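Local coordinates for protein flavoredoxin (Desulfovibrio vulgaris str. 'Miyazaki F', PDB 2D5M) that binds flavin mononucleotide and probably carries electrons as a small flavin-reductase-like redox protein, at residues L10-P15 with I163-S168; F17-Y22 with M31-A36; I68-R73 with M116-K121. All coordinates share one frame; numbering follows the deposited sequence. Where two conformers were deposited one is given.

Contact 1 (L10-P15 with I163-S168). With FMN (flavin mononucleotide), chain E.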
loop_
_atom_site.group_PDB
_atom_site.type_symbol
_atom_site.label_atom_id
_atom_site.label_comp_id
_atom_site.label_asym_id
_atom_site.label_seq_id
_atom_site.Cartn_x
_atom_site.Cartn_y
_atom_site.Cartn_z
ATOM N N LEU A 10 6.144 -2.941 9.706
ATOM C CA LEU A 10 6.028 -4.266 9.125
ATOM C C LEU A 10 4.587 -4.526 8.751
ATOM O O LEU A 10 3.725 -4.660 9.603
ATOM C CB LEU A 10 6.537 -5.278 10.086
ATOM C CG LEU A 10 6.766 -6.691 9.686
ATOM C CD1 LEU A 10 7.482 -6.860 8.369
ATOM C CD2 LEU A 10 7.572 -7.416 10.823
ATOM N N ALA A 11 4.332 -4.601 7.459
ATOM C CA ALA A 11 3.049 -4.905 6.879
ATOM C C ALA A 11 3.274 -5.385 5.456
ATOM O O ALA A 11 4.321 -5.062 4.876
ATOM C CB ALA A 11 2.114 -3.717 6.895
ATOM N N TYR A 12 2.320 -6.137 4.902
ATOM C CA TYR A 12 2.446 -6.628 3.540
ATOM C C TYR A 12 1.080 -6.535 2.859
ATOM O O TYR A 12 0.059 -6.743 3.551
ATOM C CB TYR A 12 2.795 -8.091 3.465
ATOM C CG TYR A 12 3.987 -8.536 4.250
ATOM C CD1 TYR A 12 5.269 -7.999 4.005
ATOM C CD2 TYR A 12 3.873 -9.471 5.237
ATOM C CE1 TYR A 12 6.354 -8.400 4.726
ATOM C CE2 TYR A 12 4.984 -9.908 5.937
ATOM C CZ TYR A 12 6.212 -9.386 5.696
ATOM O OH TYR A 12 7.303 -9.812 6.427
ATOM N N PRO A 13 1.029 -6.327 1.555
ATOM C CA PRO A 13 2.132 -5.847 0.715
ATOM C C PRO A 13 2.387 -4.379 1.012
ATOM O O PRO A 13 1.537 -3.689 1.545
ATOM C CB PRO A 13 1.570 -5.989 -0.703
ATOM C CG PRO A 13 0.120 -5.680 -0.493
ATOM C CD PRO A 13 -0.232 -6.392 0.788
ATOM N N THR A 14 3.568 -3.910 0.593
ATOM C CA THR A 14 3.834 -2.469 0.425
ATOM C C THR A 14 4.267 -2.264 -1.016
ATOM O O THR A 14 4.833 -3.193 -1.634
ATOM C CB THR A 14 4.840 -1.862 1.437
ATOM O OG1 THR A 14 6.177 -2.211 1.088
ATOM C CG2 THR A 14 4.513 -2.331 2.853
ATOM N N PRO A 15 3.994 -1.103 -1.581
ATOM C CA PRO A 15 4.330 -0.864 -2.989
ATOM C C PRO A 15 5.767 -0.444 -3.152
ATOM O O PRO A 15 6.521 -0.137 -2.215
ATOM C CB PRO A 15 3.363 0.251 -3.355
ATOM C CG PRO A 15 3.246 1.046 -2.104
ATOM C CD PRO A 15 3.269 0.045 -0.992
ATOM N N ILE A 163 6.612 -5.788 -5.356
ATOM C CA ILE A 163 6.191 -5.667 -4.000
ATOM C C ILE A 163 7.396 -5.495 -3.080
ATOM O O ILE A 163 8.365 -6.238 -3.225
ATOM C CB ILE A 163 5.380 -6.917 -3.477
ATOM C CG1 ILE A 163 4.125 -7.115 -4.349
ATOM C CG2 ILE A 163 5.022 -6.910 -2.057
ATOM C CD1 ILE A 163 3.677 -8.555 -4.201
ATOM N N PHE A 164 7.356 -4.581 -2.109
ATOM C CA PHE A 164 8.390 -4.422 -1.126
ATOM C C PHE A 164 7.994 -5.062 0.205
ATOM O O PHE A 164 6.877 -4.862 0.683
ATOM C CB PHE A 164 8.747 -2.956 -0.932
ATOM C CG PHE A 164 9.738 -2.617 0.153
ATOM C CD1 PHE A 164 11.038 -3.168 0.103
ATOM C CD2 PHE A 164 9.438 -1.804 1.192
ATOM C CE1 PHE A 164 11.970 -2.842 1.042
ATOM C CE2 PHE A 164 10.370 -1.424 2.114
ATOM C CZ PHE A 164 11.654 -1.961 2.067
ATOM N N ALA A 165 8.903 -5.881 0.737
ATOM C CA ALA A 165 8.788 -6.472 2.071
ATOM C C ALA A 165 9.664 -5.649 3.015
ATOM O O ALA A 165 10.909 -5.791 2.961
ATOM C CB ALA A 165 9.219 -7.927 2.037
ATOM N N PRO A 166 9.082 -4.792 3.855
ATOM C CA PRO A 166 9.902 -3.960 4.716
ATOM C C PRO A 166 10.580 -4.744 5.833
ATOM O O PRO A 166 10.143 -5.848 6.188
ATOM C CB PRO A 166 8.862 -2.974 5.283
ATOM C CG PRO A 166 7.590 -3.742 5.320
ATOM C CD PRO A 166 7.644 -4.543 4.044
ATOM N N VAL A 167 11.647 -4.176 6.364
ATOM C CA VAL A 167 12.431 -4.675 7.517
ATOM C C VAL A 167 13.349 -5.811 7.062
ATOM O O VAL A 167 14.552 -5.718 7.211
ATOM C CB VAL A 167 11.603 -5.062 8.747
ATOM C CG1 VAL A 167 12.513 -5.420 9.905
ATOM C CG2 VAL A 167 10.656 -3.933 9.138
ATOM N N SER A 168 12.750 -6.859 6.488
ATOM C CA SER A 168 13.585 -7.847 5.835
ATOM C C SER A 168 14.208 -7.273 4.546
ATOM O O SER A 168 15.223 -7.771 4.093
ATOM C CB SER A 168 12.803 -9.106 5.489
ATOM O OG SER A 168 11.738 -8.810 4.650
HETATM N N1 FMN E . 12.053 7.646 1.072
HETATM C C2 FMN E . 10.962 8.385 1.446
HETATM O O2 FMN E . 11.087 9.568 1.795
HETATM N N3 FMN E . 9.712 7.772 1.460
HETATM C C4 FMN E . 9.470 6.450 1.160
HETATM O O4 FMN E . 8.311 5.987 1.208
HETATM C C4A FMN E . 10.610 5.669 0.824
HETATM N N5 FMN E . 10.455 4.347 0.573
HETATM C C5A FMN E . 11.563 3.694 0.094
HETATM C C6 FMN E . 11.427 2.309 -0.207
HETATM C C7 FMN E . 12.458 1.550 -0.737
HETATM C C7M FMN E . 12.318 0.070 -1.006
HETATM C C8 FMN E . 13.701 2.232 -1.018
HETATM C C8M FMN E . 14.823 1.452 -1.686
HETATM C C9 FMN E . 13.869 3.559 -0.662
HETATM C C9A FMN E . 12.832 4.302 -0.122
HETATM N N10 FMN E . 12.956 5.648 0.288
HETATM C C10 FMN E . 11.852 6.353 0.702
HETATM C "C1'" FMN E . 14.275 6.332 0.189
HETATM C "C2'" FMN E . 14.378 7.249 -1.027
HETATM O "O2'" FMN E . 13.952 6.607 -2.236
HETATM C "C3'" FMN E . 15.842 7.669 -1.192
HETATM O "O3'" FMN E . 16.155 8.533 -0.075
HETATM C "C4'" FMN E . 16.154 8.364 -2.508
HETATM O "O4'" FMN E . 17.603 8.351 -2.632
HETATM C "C5'" FMN E . 15.664 9.767 -2.589
HETATM O "O5'" FMN E . 16.061 10.303 -3.892
HETATM P P FMN E . 16.032 11.886 -4.190
HETATM O O1P FMN E . 16.949 12.578 -3.171
HETATM O O2P FMN E . 14.623 12.417 -4.084
HETATM O O3P FMN E . 16.593 11.910 -5.600
#
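Thr-14 and Phe-164 meet where strand 162-165 runs loosely alongside the beginning of the first hairpin arm, in the antiparallel sheet of this flavin-reductase-like domain. The tight part is here. Phe-164 N gives a good hydrogen bond to Thr-14 O at 2.9 Å, while the return bond from Thr-14 N to Phe-164 O is weak. The threonine hydroxyl makes up for it: with chi1 at 77°, OG1 sits between the backbone N and the carbonyl carbon and donates to Phe-164 O at 2.8 Å, coming from above the carbonyl plane. The same OG1 lies at the edge of the Phe-164 ring. Beyond it, Thr-14 CG2 points at the Pro-166 ring, 4.0 Å from CD, and Pro-13, entered through a cis peptide bond, sets its CB 3.8 Å from Ile-163 CG2.

Toward Leu-10 the fit slackens. Leu-10 CD1 comes nearest to Pro-166 O at 3.6 Å, its apolar neighbours Pro-166 CG and Val-167 CG2 both being 4.4 Å off. Val-167 is partly exposed, its N hydrogen-bonded to a MES molecule, probably from the crystallisation liquor. Met-116 of the second subunit packs on Leu-10. On the flavin side, the methyl C7M of FMN stands 3.5 Å above the centre of the Phe-164 ring.

Contact 2 (F17-Y22 with M31-A36); sequences FLVGTY and MAAAWA. With FMN (flavin mononucleotide), chain E.
The beta hairpin of strands 14-22 and 28-41 forms part of the flavin-binding wall, and four backbone hydrogen bonds join 17-22 to 31-36. Phe-17 and Ala-33 exchange one pair, Ala-33 N to Phe-17 O being 2.8 Å and in the carbonyl plane; Val-19 and Met-31 exchange the other. Between them Leu-18 faces Ala-32 as a non-hydrogen-bonded pair, with Leu-18 CA 3.2 Å from Met-31 O in a CA-H...O contact.

On the face shared by Phe-17, Val-19, Met-31 and Ala-33, the Phe-17 ring brings CD1 to 3.6 Å from Ala-36 CB. In the conformer of Met-31 given, this side chain lies beside Val-19, with Val-19 CB 3.7 Å from Met-31 SD. Its chi1 is 58°, and further bends at chi2 and chi3 fold the chain back until CE lies 3.6 Å from FMN N1.

The second arm also feeds the cofactor through its backbone. Ala-34 N donates to FMN N5 at 3.1 Å and, weakly, to O4; Trp-35 N, at the centre of an inverse gamma turn, gives O4 a straighter bond of 2.9 Å. FMN O2' donates to Ala-32 O. Trp-35 NE1 is hydrogen-bonded to OG of Ser-41 of the second subunit. Because peptide N-H groups meet N5 and O4, this edge of the isoalloxazine is held in place and probably polarised, which may help tune the flavin's redox behaviour.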
loop_
_atom_site.group_PDB
_atom_site.type_symbol
_atom_site.label_atom_id
_atom_site.label_comp_id
_atom_site.label_asym_id
_atom_site.label_seq_id
_atom_site.Cartn_x
_atom_site.Cartn_y
_atom_site.Cartn_z
ATOM N N PHE A 17 6.771 2.365 -5.544
ATOM C CA PHE A 17 6.469 3.430 -6.477
ATOM C C PHE A 17 7.728 4.229 -6.809
ATOM O O PHE A 17 8.422 4.660 -5.920
ATOM C CB PHE A 17 5.459 4.376 -5.841
ATOM C CG PHE A 17 4.056 3.773 -5.625
ATOM C CD1 PHE A 17 3.213 4.383 -4.696
ATOM C CD2 PHE A 17 3.566 2.660 -6.310
ATOM C CE1 PHE A 17 1.922 3.977 -4.461
ATOM C CE2 PHE A 17 2.230 2.255 -6.071
ATOM C CZ PHE A 17 1.405 2.902 -5.176
ATOM N N LEU A 18 7.954 4.515 -8.093
ATOM C CA LEU A 18 8.983 5.466 -8.439
ATOM C C LEU A 18 8.328 6.832 -8.684
ATOM O O LEU A 18 7.554 7.027 -9.641
ATOM C CB LEU A 18 9.830 5.079 -9.625
ATOM C CG LEU A 18 10.830 3.948 -9.295
ATOM C CD1 LEU A 18 10.083 2.639 -9.112
ATOM C CD2 LEU A 18 11.929 3.918 -10.352
ATOM N N VAL A 19 8.593 7.772 -7.788
ATOM C CA VAL A 19 8.003 9.106 -7.807
ATOM C C VAL A 19 8.855 9.980 -8.683
ATOM O O VAL A 19 10.055 10.173 -8.412
ATOM C CB VAL A 19 7.920 9.672 -6.384
ATOM C CG1 VAL A 19 7.352 11.072 -6.429
ATOM C CG2 VAL A 19 7.043 8.794 -5.478
ATOM N N GLY A 20 8.259 10.488 -9.768
ATOM C CA GLY A 20 8.978 11.245 -10.806
ATOM C C GLY A 20 8.674 12.716 -10.702
ATOM O O GLY A 20 7.518 13.127 -10.514
ATOM N N THR A 21 9.691 13.557 -10.867
ATOM C CA THR A 21 9.591 15.000 -10.775
ATOM C C THR A 21 10.606 15.693 -11.698
ATOM O O THR A 21 11.538 15.065 -12.195
ATOM C CB THR A 21 9.889 15.485 -9.345
ATOM O OG1 THR A 21 11.196 15.058 -8.947
ATOM C CG2 THR A 21 8.831 15.062 -8.323
ATOM N N TYR A 22 10.380 16.980 -11.923
ATOM C CA TYR A 22 11.385 17.874 -12.489
ATOM C C TYR A 22 11.877 18.848 -11.423
ATOM O O TYR A 22 11.064 19.412 -10.679
ATOM C CB TYR A 22 10.791 18.701 -13.640
ATOM C CG TYR A 22 10.475 17.958 -14.890
ATOM C CD1 TYR A 22 11.408 17.271 -15.606
ATOM C CD2 TYR A 22 9.135 17.951 -15.375
ATOM C CE1 TYR A 22 11.089 16.576 -16.777
ATOM C CE2 TYR A 22 8.822 17.266 -16.532
ATOM C CZ TYR A 22 9.798 16.593 -17.249
ATOM O OH TYR A 22 9.440 15.919 -18.371
ATOM N N MET A 31 12.565 8.729 -7.440
ATOM C CA MET A 31 12.947 8.130 -6.162
ATOM C C MET A 31 11.998 7.004 -5.858
ATOM O O MET A 31 10.890 6.956 -6.380
ATOM C CB MET A 31 13.020 9.144 -5.024
ATOM C CG MET A 31 11.721 9.889 -4.772
ATOM S SD MET A 31 10.512 8.988 -3.794
ATOM C CE MET A 31 11.176 9.127 -2.135
ATOM N N ALA A 32 12.410 6.059 -5.012
ATOM C CA ALA A 32 11.543 4.973 -4.583
ATOM C C ALA A 32 10.759 5.343 -3.324
ATOM O O ALA A 32 11.334 5.895 -2.355
ATOM C CB ALA A 32 12.382 3.746 -4.290
ATOM N N ALA A 33 9.495 4.998 -3.309
ATOM C CA ALA A 33 8.613 5.231 -2.155
ATOM C C ALA A 33 7.761 3.979 -1.919
ATOM O O ALA A 33 7.037 3.556 -2.812
ATOM C CB ALA A 33 7.721 6.418 -2.338
ATOM N N ALA A 34 7.822 3.458 -0.700
ATOM C CA ALA A 34 6.940 2.400 -0.253
ATOM C C ALA A 34 5.942 2.853 0.800
ATOM O O ALA A 34 4.960 2.137 1.061
ATOM C CB ALA A 34 7.738 1.223 0.298
ATOM N N TRP A 35 6.170 4.006 1.457
ATOM C CA TRP A 35 5.257 4.528 2.480
ATOM C C TRP A 35 4.206 5.339 1.732
ATOM O O TRP A 35 4.237 6.571 1.657
ATOM C CB TRP A 35 5.979 5.367 3.502
ATOM C CG TRP A 35 6.816 4.677 4.548
ATOM C CD1 TRP A 35 7.324 5.348 5.612
ATOM C CD2 TRP A 35 7.242 3.313 4.717
ATOM N NE1 TRP A 35 8.031 4.513 6.421
ATOM C CE2 TRP A 35 8.003 3.253 5.907
ATOM C CE3 TRP A 35 7.049 2.122 4.012
ATOM C CZ2 TRP A 35 8.577 2.083 6.381
ATOM C CZ3 TRP A 35 7.623 0.949 4.471
ATOM C CH2 TRP A 35 8.388 0.930 5.665
ATOM N N ALA A 36 3.281 4.633 1.100
ATOM C CA ALA A 36 2.398 5.187 0.105
ATOM C C ALA A 36 1.227 4.261 -0.119
ATOM O O ALA A 36 1.304 3.058 0.126
ATOM C CB ALA A 36 3.140 5.386 -1.231
HETATM N N1 FMN E . 12.053 7.646 1.072
HETATM C C2 FMN E . 10.962 8.385 1.446
HETATM O O2 FMN E . 11.087 9.568 1.795
HETATM N N3 FMN E . 9.712 7.772 1.460
HETATM C C4 FMN E . 9.470 6.450 1.160
HETATM O O4 FMN E . 8.311 5.987 1.208
HETATM C C4A FMN E . 10.610 5.669 0.824
HETATM N N5 FMN E . 10.455 4.347 0.573
HETATM C C5A FMN E . 11.563 3.694 0.094
HETATM C C6 FMN E . 11.427 2.309 -0.207
HETATM C C7 FMN E . 12.458 1.550 -0.737
HETATM C C7M FMN E . 12.318 0.070 -1.006
HETATM C C8 FMN E . 13.701 2.232 -1.018
HETATM C C8M FMN E . 14.823 1.452 -1.686
HETATM C C9 FMN E . 13.869 3.559 -0.662
HETATM C C9A FMN E . 12.832 4.302 -0.122
HETATM N N10 FMN E . 12.956 5.648 0.288
HETATM C C10 FMN E . 11.852 6.353 0.702
HETATM C "C1'" FMN E . 14.275 6.332 0.189
HETATM C "C2'" FMN E . 14.378 7.249 -1.027
HETATM O "O2'" FMN E . 13.952 6.607 -2.236
HETATM C "C3'" FMN E . 15.842 7.669 -1.192
HETATM O "O3'" FMN E . 16.155 8.533 -0.075
HETATM C "C4'" FMN E . 16.154 8.364 -2.508
HETATM O "O4'" FMN E . 17.603 8.351 -2.632
HETATM C "C5'" FMN E . 15.664 9.767 -2.589
HETATM O "O5'" FMN E . 16.061 10.303 -3.892
HETATM P P FMN E . 16.032 11.886 -4.190
HETATM O O1P FMN E . 16.949 12.578 -3.171
HETATM O O2P FMN E . 14.623 12.417 -4.084
HETATM O O3P FMN E . 16.593 11.910 -5.600
#

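Contact 3 (I68-R73 with M116-K121); sequences ISIPSR and MAIELK
Ile-68 and Ile-118 exchange two backbone hydrogen bonds in the antiparallel pairing of strands 65-70 and 116-126. Ile-118 N to Ile-68 O is 2.7 Å, and the reverse bond lies in the carbonyl plane of Ile-118. A third, from Ile-70 N to Met-116 O, is nearly straight at 172°. Two CA-H...O contacts lie between these bonds, the closer joining Ala-117 CA to Ile-68 O at 3.3 Å.

The apolar contacts gather on one face. Ile-70 and Met-116 run side by side; with CG anti to the backbone N (chi1 179°) and the chain extended beyond it, Met-116 carries SD to 4.1 Å from Ile-70 CD1. Leu-120 slants across Ile-68, its CD1 3.9 Å from Ile-68 CG1, and Ile-68 CG2 is 4.2 Å from Ile-118 CD1.

On the other face Ser-69 lies beside Ala-117, its OG 4.2 Å from Ala-117 CB and hydrogen-bonded to Val-111 N.

Strand 14-22 flanks 65-70 through a Leu-18 to Ser-69 backbone bond, and strand 133-144 flanks 116-126. Ile-46 of strand 44-48 packs on Ile-68, Ile-118 and Leu-120, while Tyr-12 of the second subunit packs on Ile-70 and Met-116.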
loop_
_atom_site.group_PDB
_atom_site.type_symbol
_atom_site.label_atom_id
_atom_site.label_comp_id
_atom_site.label_asym_id
_atom_site.label_seq_id
_atom_site.Cartn_x
_atom_site.Cartn_y
_atom_site.Cartn_z
ATOM N N ILE A 68 3.890 8.652 -10.609
ATOM C CA ILE A 68 4.254 7.369 -10.050
ATOM C C ILE A 68 4.388 6.407 -11.214
ATOM O O ILE A 68 3.444 6.176 -11.939
ATOM C CB ILE A 68 3.240 6.911 -9.002
ATOM C CG1 ILE A 68 3.374 7.773 -7.735
ATOM C CG2 ILE A 68 3.406 5.396 -8.709
ATOM C CD1 ILE A 68 2.259 7.608 -6.738
ATOM N N SER A 69 5.573 5.834 -11.328
ATOM C CA SER A 69 5.813 4.789 -12.315
ATOM C C SER A 69 6.008 3.478 -11.569
ATOM O O SER A 69 6.712 3.417 -10.558
ATOM C CB SER A 69 7.049 5.117 -13.158
ATOM O OG SER A 69 6.933 6.331 -13.843
ATOM N N ILE A 70 5.363 2.417 -12.072
ATOM C CA ILE A 70 5.358 1.124 -11.380
ATOM C C ILE A 70 6.308 0.189 -12.136
ATOM O O ILE A 70 6.056 -0.114 -13.286
ATOM C CB ILE A 70 3.940 0.593 -11.288
ATOM C CG1 ILE A 70 3.099 1.564 -10.440
ATOM C CG2 ILE A 70 3.902 -0.805 -10.727
ATOM C CD1 ILE A 70 1.744 1.255 -10.028
ATOM N N PRO A 71 7.408 -0.224 -11.485
ATOM C CA PRO A 71 8.383 -1.079 -12.204
ATOM C C PRO A 71 7.806 -2.501 -12.333
ATOM O O PRO A 71 7.132 -3.015 -11.433
ATOM C CB PRO A 71 9.589 -1.107 -11.302
ATOM C CG PRO A 71 9.011 -0.877 -9.940
ATOM C CD PRO A 71 7.815 0.068 -10.118
ATOM N N SER A 72 8.168 -3.174 -13.393
ATOM C CA SER A 72 8.051 -4.604 -13.589
ATOM C C SER A 72 9.330 -5.243 -13.051
ATOM O O SER A 72 10.318 -4.562 -12.721
ATOM C CB SER A 72 7.844 -4.994 -15.020
ATOM O OG SER A 72 8.909 -4.516 -15.783
ATOM N N ARG A 73 9.321 -6.570 -12.940
ATOM C CA ARG A 73 10.450 -7.214 -12.292
ATOM C C ARG A 73 11.751 -6.964 -13.038
ATOM O O ARG A 73 12.801 -6.971 -12.391
ATOM C CB ARG A 73 10.190 -8.722 -12.164
ATOM C CG ARG A 73 10.470 -9.537 -13.420
ATOM C CD ARG A 73 10.214 -11.013 -13.173
ATOM N NE ARG A 73 8.846 -11.276 -12.863
ATOM C CZ ARG A 73 8.353 -12.392 -12.306
ATOM N NH1 ARG A 73 9.168 -13.380 -11.968
ATOM N NH2 ARG A 73 7.031 -12.455 -12.112
ATOM N N MET A 116 3.411 0.834 -16.370
ATOM C CA MET A 116 2.297 1.620 -15.837
ATOM C C MET A 116 2.845 2.918 -15.223
ATOM O O MET A 116 3.825 2.907 -14.491
ATOM C CB MET A 116 1.564 0.824 -14.789
ATOM C CG MET A 116 0.404 1.481 -14.112
ATOM S SD MET A 116 -0.454 0.128 -13.252
ATOM C CE MET A 116 -1.754 1.084 -12.584
ATOM N N ALA A 117 2.154 4.018 -15.499
ATOM C CA ALA A 117 2.535 5.321 -14.992
ATOM C C ALA A 117 1.239 6.093 -14.629
ATOM O O ALA A 117 0.230 5.980 -15.297
ATOM C CB ALA A 117 3.352 6.086 -15.998
ATOM N N ILE A 118 1.336 6.846 -13.559
ATOM C CA ILE A 118 0.235 7.630 -13.023
ATOM C C ILE A 118 0.685 9.083 -12.953
ATOM O O ILE A 118 1.794 9.356 -12.453
ATOM C CB ILE A 118 -0.139 7.104 -11.603
ATOM C CG1 ILE A 118 -0.371 5.611 -11.591
ATOM C CG2 ILE A 118 -1.329 7.896 -11.090
ATOM C CD1 ILE A 118 -0.551 5.030 -10.200
ATOM N N GLU A 119 -0.119 10.000 -13.458
ATOM C CA GLU A 119 0.154 11.420 -13.417
ATOM C C GLU A 119 -0.641 12.074 -12.304
ATOM O O GLU A 119 -1.876 11.908 -12.273
ATOM C CB GLU A 119 -0.219 12.072 -14.771
ATOM C CG GLU A 119 0.560 11.527 -15.941
ATOM C CD GLU A 119 0.546 12.429 -17.155
ATOM O OE1 GLU A 119 0.462 13.683 -16.933
ATOM O OE2 GLU A 119 0.684 11.891 -18.277
ATOM N N LEU A 120 0.036 12.786 -11.418
ATOM C CA LEU A 120 -0.621 13.372 -10.247
ATOM C C LEU A 120 -0.350 14.872 -10.115
ATOM O O LEU A 120 0.734 15.392 -10.340
ATOM C CB LEU A 120 -0.194 12.673 -8.946
ATOM C CG LEU A 120 -0.442 11.162 -8.947
ATOM C CD1 LEU A 120 0.840 10.373 -9.271
ATOM C CD2 LEU A 120 -1.037 10.667 -7.627
ATOM N N LYS A 121 -1.426 15.564 -9.691
ATOM C CA LYS A 121 -1.404 16.971 -9.313
ATOM C C LYS A 121 -1.392 17.071 -7.816
ATOM O O LYS A 121 -2.258 16.478 -7.138
ATOM C CB LYS A 121 -2.635 17.690 -9.861
ATOM C CG LYS A 121 -2.870 19.126 -9.454
ATOM C CD LYS A 121 -4.170 19.727 -9.975
ATOM C CE LYS A 121 -5.409 19.057 -9.407
ATOM N NZ LYS A 121 -6.694 19.769 -9.487
#

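Overall arrangement
All three contacts belong to one antiparallel sheet, with strand 14-22 as its hub: contact 1 joins its start to strand 162-165, contact 2 pairs it with 28-41, and contact 3 begins on its neighbour 65-70. Along the chain contact 2 closes before contact 3 opens, and both nest inside the loop that contact 1 closes. Centres of contacts 2 and 3 lie about 9 Å apart, joined by packing of Phe-17 on Ile-68; contact 1 lies about 15 Å from contact 2 and touches it through Phe-164 and Ala-34. Contacts 1 and 2 share one FMN, and all three reach the second subunit, so the sheet links flavin site and dimer interface.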